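PDB 2B7U: charybdin from Charybdis maritima, which belongs to the ribosome-inactivating proteins of plants, a family sharing one mixed alpha/beta fold. Local coordinates for residues 172-175 with 176-180; 191-194 with 195-199. One frame throughout, in Å; residues are numbered along the deposited sequence.

Contact 1 of 2, residues 172-175 with 176-180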
ATOM      1  N   VAL A 172      -1.598   5.070 -10.024  1.00 13.67           N
ATOM      2  CA  VAL A 172      -0.724   5.310 -11.162  1.00 14.59           C
ATOM      3  C   VAL A 172       0.172   6.522 -10.980  1.00 14.03           C
ATOM      4  O   VAL A 172       1.381   6.445 -11.238  1.00 14.65           O
ATOM      5  CB  VAL A 172      -1.591   5.450 -12.462  1.00 15.07           C
ATOM      6  CG1 VAL A 172      -0.732   5.848 -13.663  1.00 16.84           C
ATOM      7  CG2 VAL A 172      -2.345   4.121 -12.712  1.00 17.69           C
ATOM      8  N   ASP A 173      -0.405   7.634 -10.552  1.00 13.96           N
ATOM      9  CA  ASP A 173       0.328   8.920 -10.503  1.00 14.15           C
ATOM     10  C   ASP A 173       1.389   8.889  -9.402  1.00 14.28           C
ATOM     11  O   ASP A 173       2.425   9.561  -9.511  1.00 14.27           O
ATOM     12  CB  ASP A 173      -0.631  10.088 -10.265  1.00 14.60           C
ATOM     13  CG  ASP A 173      -1.532  10.343 -11.447  1.00 16.41           C
ATOM     14  OD1 ASP A 173      -0.990  10.601 -12.541  1.00 19.67           O
ATOM     15  OD2 ASP A 173      -2.763  10.256 -11.283  1.00 18.35           O
ATOM     16  N   ILE A 174       1.127   8.125  -8.347  1.00 13.84           N
ATOM     17  CA  ILE A 174       2.067   7.974  -7.227  1.00 14.11           C
ATOM     18  C   ILE A 174       3.254   7.113  -7.667  1.00 13.96           C
ATOM     19  O   ILE A 174       4.423   7.508  -7.457  1.00 15.00           O
ATOM     20  CB  ILE A 174       1.377   7.447  -5.947  1.00 13.98           C
ATOM     21  CG1 ILE A 174       0.317   8.456  -5.499  1.00 13.46           C
ATOM     22  CG2 ILE A 174       2.384   7.258  -4.831  1.00 14.51           C
ATOM     23  CD1 ILE A 174      -0.442   8.077  -4.259  1.00 14.54           C
ATOM     24  N   ALA A 175       2.984   5.964  -8.299  1.00 14.21           N
ATOM     25  CA  ALA A 175       4.051   5.144  -8.874  1.00 14.86           C
ATOM     26  C   ALA A 175       4.919   5.950  -9.830  1.00 15.18           C
ATOM     27  O   ALA A 175       6.153   5.878  -9.762  1.00 15.11           O
ATOM     28  CB  ALA A 175       3.523   3.942  -9.582  1.00 15.20           C
ATOM     29  N   ASN A 176       4.282   6.719 -10.697  1.00 15.08           N
ATOM     30  CA  ASN A 176       5.025   7.568 -11.661  1.00 15.51           C
ATOM     31  C   ASN A 176       5.914   8.558 -10.934  1.00 15.97           C
ATOM     32  O   ASN A 176       7.098   8.743 -11.287  1.00 15.18           O
ATOM     33  CB  ASN A 176       4.080   8.325 -12.602  1.00 16.35           C
ATOM     34  CG  ASN A 176       3.445   7.433 -13.647  1.00 18.02           C
ATOM     35  OD1 ASN A 176       3.909   6.320 -13.883  1.00 23.26           O
ATOM     36  ND2 ASN A 176       2.386   7.931 -14.289  1.00 19.54           N
ATOM     37  N   HIS A 177       5.351   9.208  -9.916  1.00 15.75           N
ATOM     38  CA  HIS A 177       6.064  10.245  -9.215  1.00 16.17           C
ATOM     39  C   HIS A 177       7.321   9.693  -8.580  1.00 15.51           C
ATOM     40  O   HIS A 177       8.399  10.306  -8.639  1.00 16.12           O
ATOM     41  CB  HIS A 177       5.193  10.870  -8.125  1.00 16.91           C
ATOM     42  CG  HIS A 177       5.905  11.923  -7.342  1.00 17.87           C
ATOM     43  ND1 HIS A 177       6.174  13.172  -7.855  1.00 19.90           N
ATOM     44  CD2 HIS A 177       6.426  11.905  -6.094  1.00 20.75           C
ATOM     45  CE1 HIS A 177       6.832  13.879  -6.952  1.00 19.77           C
ATOM     46  NE2 HIS A 177       6.995  13.137  -5.878  1.00 21.96           N
ATOM     47  N   PHE A 178       7.201   8.527  -7.957  1.00 14.53           N
ATOM     48  CA  PHE A 178       8.348   7.949  -7.275  1.00 14.64           C
ATOM     49  C   PHE A 178       9.366   7.411  -8.274  1.00 16.04           C
ATOM     50  O   PHE A 178      10.571   7.470  -8.012  1.00 16.70           O
ATOM     51  CB  PHE A 178       7.922   6.871  -6.275  1.00 14.71           C
ATOM     52  CG  PHE A 178       7.185   7.401  -5.077  1.00 14.84           C
ATOM     53  CD1 PHE A 178       7.501   8.628  -4.505  1.00 17.67           C
ATOM     54  CD2 PHE A 178       6.182   6.638  -4.479  1.00 15.05           C
ATOM     55  CE1 PHE A 178       6.816   9.101  -3.377  1.00 18.37           C
ATOM     56  CE2 PHE A 178       5.536   7.103  -3.349  1.00 15.97           C
ATOM     57  CZ  PHE A 178       5.846   8.325  -2.799  1.00 16.34           C
ATOM     58  N   ALA A 179       8.905   6.942  -9.430  1.00 16.24           N
ATOM     59  CA  ALA A 179       9.790   6.396 -10.461  1.00 17.56           C
ATOM     60  C   ALA A 179      10.639   7.497 -11.080  1.00 18.73           C
ATOM     61  O   ALA A 179      11.859   7.337 -11.276  1.00 19.20           O
ATOM     62  CB  ALA A 179       8.973   5.681 -11.545  1.00 17.75           C
ATOM     63  N   PHE A 180      10.004   8.629 -11.340  1.00 20.00           N
ATOM     64  CA  PHE A 180      10.627   9.711 -12.112  1.00 22.40           C
ATOM     65  C   PHE A 180      11.698  10.409 -11.272  1.00 23.08           C
ATOM     66  O   PHE A 180      12.622  11.003 -11.825  1.00 24.42           O
ATOM     67  CB  PHE A 180       9.563  10.721 -12.579  1.00 23.77           C
ATOM     68  CG  PHE A 180       8.514  10.151 -13.533  1.00 25.52           C
ATOM     69  CD1 PHE A 180       8.622   8.870 -14.087  1.00 27.33           C
ATOM     70  CD2 PHE A 180       7.432  10.934 -13.922  1.00 28.09           C
ATOM     71  CE1 PHE A 180       7.671   8.396 -14.969  1.00 28.20           C
ATOM     72  CE2 PHE A 180       6.476  10.451 -14.822  1.00 28.36           C
ATOM     73  CZ  PHE A 180       6.597   9.185 -15.333  1.00 27.29           C
TER
HETATM   74  O   HOH W   1       1.597  10.507 -13.724  1.00 24.74           O

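Contact 2 of 2, residues 191-194 with 195-199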
ATOM      1  N   PRO A 191       3.641  15.054  -3.352  1.00 21.91           N
ATOM      2  CA  PRO A 191       2.750  16.204  -3.495  1.00 21.93           C
ATOM      3  C   PRO A 191       1.510  16.066  -2.616  1.00 21.51           C
ATOM      4  O   PRO A 191       0.979  14.977  -2.490  1.00 20.89           O
ATOM      5  CB  PRO A 191       2.374  16.177  -4.977  1.00 21.62           C
ATOM      6  CG  PRO A 191       3.493  15.439  -5.630  1.00 22.13           C
ATOM      7  CD  PRO A 191       3.900  14.414  -4.654  1.00 22.51           C
ATOM      8  N   GLN A 192       1.056  17.165  -2.022  1.00 22.05           N
ATOM      9  CA  GLN A 192      -0.074  17.118  -1.095  1.00 22.12           C
ATOM     10  C   GLN A 192      -1.335  16.562  -1.762  1.00 20.34           C
ATOM     11  O   GLN A 192      -2.121  15.861  -1.121  1.00 19.98           O
ATOM     12  CB  GLN A 192      -0.350  18.507  -0.486  1.00 22.73           C
ATOM     13  CG  GLN A 192      -1.291  18.452   0.726  1.00 25.11           C
ATOM     14  CD  GLN A 192      -1.262  19.727   1.565  1.00 25.87           C
ATOM     15  OE1 GLN A 192      -1.461  19.687   2.788  1.00 33.65           O
ATOM     16  NE2 GLN A 192      -1.029  20.857   0.915  1.00 25.86           N
ATOM     17  N   TRP A 193      -1.537  16.848  -3.045  1.00 19.20           N
ATOM     18  CA  TRP A 193      -2.741  16.361  -3.716  1.00 19.12           C
ATOM     19  C   TRP A 193      -2.770  14.832  -3.783  1.00 18.70           C
ATOM     20  O   TRP A 193      -3.839  14.203  -3.724  1.00 18.86           O
ATOM     21  CB  TRP A 193      -2.904  16.990  -5.092  1.00 19.38           C
ATOM     22  CG  TRP A 193      -2.049  16.480  -6.213  1.00 18.88           C
ATOM     23  CD1 TRP A 193      -0.836  16.982  -6.622  1.00 19.87           C
ATOM     24  CD2 TRP A 193      -2.358  15.407  -7.097  1.00 18.20           C
ATOM     25  NE1 TRP A 193      -0.382  16.269  -7.708  1.00 20.50           N
ATOM     26  CE2 TRP A 193      -1.301  15.303  -8.024  1.00 20.21           C
ATOM     27  CE3 TRP A 193      -3.429  14.519  -7.203  1.00 19.50           C
ATOM     28  CZ2 TRP A 193      -1.291  14.344  -9.032  1.00 19.92           C
ATOM     29  CZ3 TRP A 193      -3.414  13.581  -8.215  1.00 19.50           C
ATOM     30  CH2 TRP A 193      -2.354  13.499  -9.108  1.00 19.52           C
ATOM     31  N   MET A 194      -1.592  14.230  -3.926  1.00 16.99           N
ATOM     32  CA  MET A 194      -1.481  12.768  -3.927  1.00 17.12           C
ATOM     33  C   MET A 194      -1.789  12.193  -2.544  1.00 17.25           C
ATOM     34  O   MET A 194      -2.398  11.127  -2.433  1.00 16.74           O
ATOM     35  CB  MET A 194      -0.106  12.326  -4.423  1.00 16.83           C
ATOM     36  CG  MET A 194       0.102  12.644  -5.860  1.00 16.47           C
ATOM     37  SD  MET A 194       1.674  12.053  -6.508  1.00 19.31           S
ATOM     38  CE  MET A 194       1.591  12.788  -8.145  1.00 20.95           C
ATOM     39  N   GLN A 195      -1.384  12.867  -1.480  1.00 18.21           N
ATOM     40  CA  GLN A 195      -1.823  12.451  -0.140  1.00 20.25           C
ATOM     41  C   GLN A 195      -3.341  12.610   0.058  1.00 20.50           C
ATOM     42  O   GLN A 195      -4.079  11.672   0.430  1.00 21.32           O
ATOM     43  CB  GLN A 195      -1.086  13.262   0.923  1.00 19.91           C
ATOM     44  CG  GLN A 195      -1.488  12.863   2.331  1.00 22.68           C
ATOM     45  CD  GLN A 195      -0.974  13.824   3.361  1.00 23.45           C
ATOM     46  OE1 GLN A 195      -1.248  15.023   3.299  1.00 30.06           O
ATOM     47  NE2 GLN A 195      -0.231  13.314   4.315  1.00 27.67           N
ATOM     48  N   ASN A 196      -3.850  13.799  -0.211  1.00 19.29           N
ATOM     49  CA  ASN A 196      -5.192  14.139   0.216  1.00 19.80           C
ATOM     50  C   ASN A 196      -6.299  13.767  -0.761  1.00 19.14           C
ATOM     51  O   ASN A 196      -7.459  13.467  -0.363  1.00 20.81           O
ATOM     52  CB  ASN A 196      -5.284  15.639   0.471  1.00 19.82           C
ATOM     53  CG  ASN A 196      -4.443  16.106   1.628  1.00 23.97           C
ATOM     54  OD1 ASN A 196      -4.166  17.308   1.753  1.00 28.92           O
ATOM     55  ND2 ASN A 196      -4.055  15.193   2.494  1.00 24.94           N
ATOM     56  N   ASP A 197      -6.003  13.887  -2.046  1.00 17.45           N
ATOM     57  CA  ASP A 197      -7.000  13.586  -3.064  1.00 17.13           C
ATOM     58  C   ASP A 197      -6.974  12.098  -3.409  1.00 16.33           C
ATOM     59  O   ASP A 197      -8.018  11.514  -3.692  1.00 16.79           O
ATOM     60  CB  ASP A 197      -6.805  14.397  -4.344  1.00 17.02           C
ATOM     61  CG  ASP A 197      -6.730  15.893  -4.108  1.00 20.71           C
ATOM     62  OD1 ASP A 197      -6.567  16.338  -2.937  1.00 25.39           O
ATOM     63  OD2 ASP A 197      -6.768  16.621  -5.121  1.00 20.96           O
ATOM     64  N   LEU A 198      -5.785  11.499  -3.436  1.00 15.22           N
ATOM     65  CA  LEU A 198      -5.668  10.091  -3.804  1.00 13.98           C
ATOM     66  C   LEU A 198      -5.637   9.162  -2.606  1.00 14.23           C
ATOM     67  O   LEU A 198      -6.581   8.411  -2.383  1.00 14.00           O
ATOM     68  CB  LEU A 198      -4.434   9.858  -4.676  1.00 13.75           C
ATOM     69  CG  LEU A 198      -4.418  10.621  -6.001  1.00 13.62           C
ATOM     70  CD1 LEU A 198      -3.191  10.242  -6.813  1.00 14.30           C
ATOM     71  CD2 LEU A 198      -5.680  10.345  -6.813  1.00 14.90           C
ATOM     72  N   GLU A 199      -4.551   9.202  -1.835  1.00 13.72           N
ATOM     73  CA  GLU A 199      -4.334   8.187  -0.792  1.00 13.59           C
ATOM     74  C   GLU A 199      -5.490   8.077   0.172  1.00 13.34           C
ATOM     75  O   GLU A 199      -5.907   6.975   0.497  1.00 15.05           O
ATOM     76  CB  GLU A 199      -3.026   8.404  -0.051  1.00 13.97           C
ATOM     77  CG  GLU A 199      -1.816   8.292  -0.949  1.00 13.91           C
ATOM     78  CD  GLU A 199      -0.491   8.411  -0.239  1.00 14.41           C
ATOM     79  OE1 GLU A 199      -0.472   8.576   1.010  1.00 15.05           O
ATOM     80  OE2 GLU A 199       0.541   8.335  -0.949  1.00 15.75           O
TER

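Contact 1 of 2, residues 172-175 with 176-180
Within the short alpha-helix 172-180 of the ribosome-inactivating protein fold, V172 and N176, and I174 and F178, meet one turn apart, on two different flanks. The backbone follows the i to i+4 pattern throughout: N176 N bonds to V172 O, H177 N to D173 O, F178 N to I174 O and A179 N to A175 O, each at 3.0 Å. They are not equally straight. The bonds from H177 and A179 are the more bent, 147° at the hydrogen, against 161° for F178 N to I174 O.

On the buried flank, I174 and F178 run side by side. The branch that touches is CG2 of I174: a chi1 of -62°, measured to CG1, sets CG1 anti to the carbonyl carbon and leaves CG2 anti to the backbone N. From there CG2 lies 3.5 Å from F178 CE2, meeting the ring obliquely. Beyond this pair, F178 also meets the ring of Y133 and touches Y24 of helix 21-35.

The partly exposed flank is mixed, a valine beside an amide and an acid. V172 CG1 lies alongside the amide of N176, 3.8 Å from ND2, and a water joins two side chains: it donates to D173 OD1 at 2.8 Å and accepts from N176 ND2 at the same 2.8 Å. D173 OD1 is also hydrogen-bonded to N4 of the bound MES, so this oxygen has two partners. H177 turns away, its NE2 bonded to K189 O, later in the same chain.

Such a division, an apolar pair inward and a water-bridged i, i+3 acid and amide outward, is characteristic of an amphipathic helix packed on the surface of a globular domain.

Contact 2 of 2, residues 191-194 with 195-199
W193 and L198 make the main apolar meeting in helix 192-199, five residues apart, where leucine CD1 comes to 3.6 Å from CZ3 of the indole at an oblique angle. The ring is brought there by a chi1 of 77°, which places CG between the backbone N and the carbonyl carbon. M194 belongs to the same cluster: its CG sits over one face of the W193 ring, 3.7 Å above the plane, and also lies 4.2 Å from L198 CD1. The six-membered ring of W193 is thus packed by its neighbour M194 and by L198, one turn on.

Among backbone bonds, N196 N to Q192 O is short, 2.8 Å, and D197 N reaches W193 O at the same 2.8 Å. That carbonyl is shared, because L198 N also makes a weak bond to it. The next link skips a residue: E199 N bonds to M194 O at 2.9 Å and a nearly straight 170°, an i to i+5 step that gives a wider pi-type turn at 195-199. At the start, P191 stands at the N-cap, and its O accepts a weak bond from Q195 N.

Polar side chains contribute little across the turn. The extended Q192 passes N196 obliquely, amide planes 41° apart, with CG 3.3 Å from N196 OD1. D197 and E199 spend their carboxylates outside, D197 OD2 on the backbone N of Y226 and E199 OE1 on NE2 of Q163 in helix 151-170.

The helix is wedged between its neighbours: W193 stacks on the ring of Y226 and, with D197 and L198, touches I225 of strand 223-225, while M194 and E199 turn to I174 of helix 172-180.

In the fold
Contact 1 and contact 2 come in series along the chain, each lying within a single helix, 172-180 and then 192-199; their centres are about 12 Å apart. The two helices are successive and pack directly on each other. I174 CD1 lies 3.5 Å from E199 OE2, H177 NE2 is 3.6 Å from P191 CD, and M194 CE rests 3.6 Å from D173 O. D173 and W193 both border the bound MES. Together the pair links helix 21-35, touched by contact 1, to the small antiparallel sheet of strands 223-225 and 228-230, touched by contact 2 through its first strand, joining parts distant in sequence.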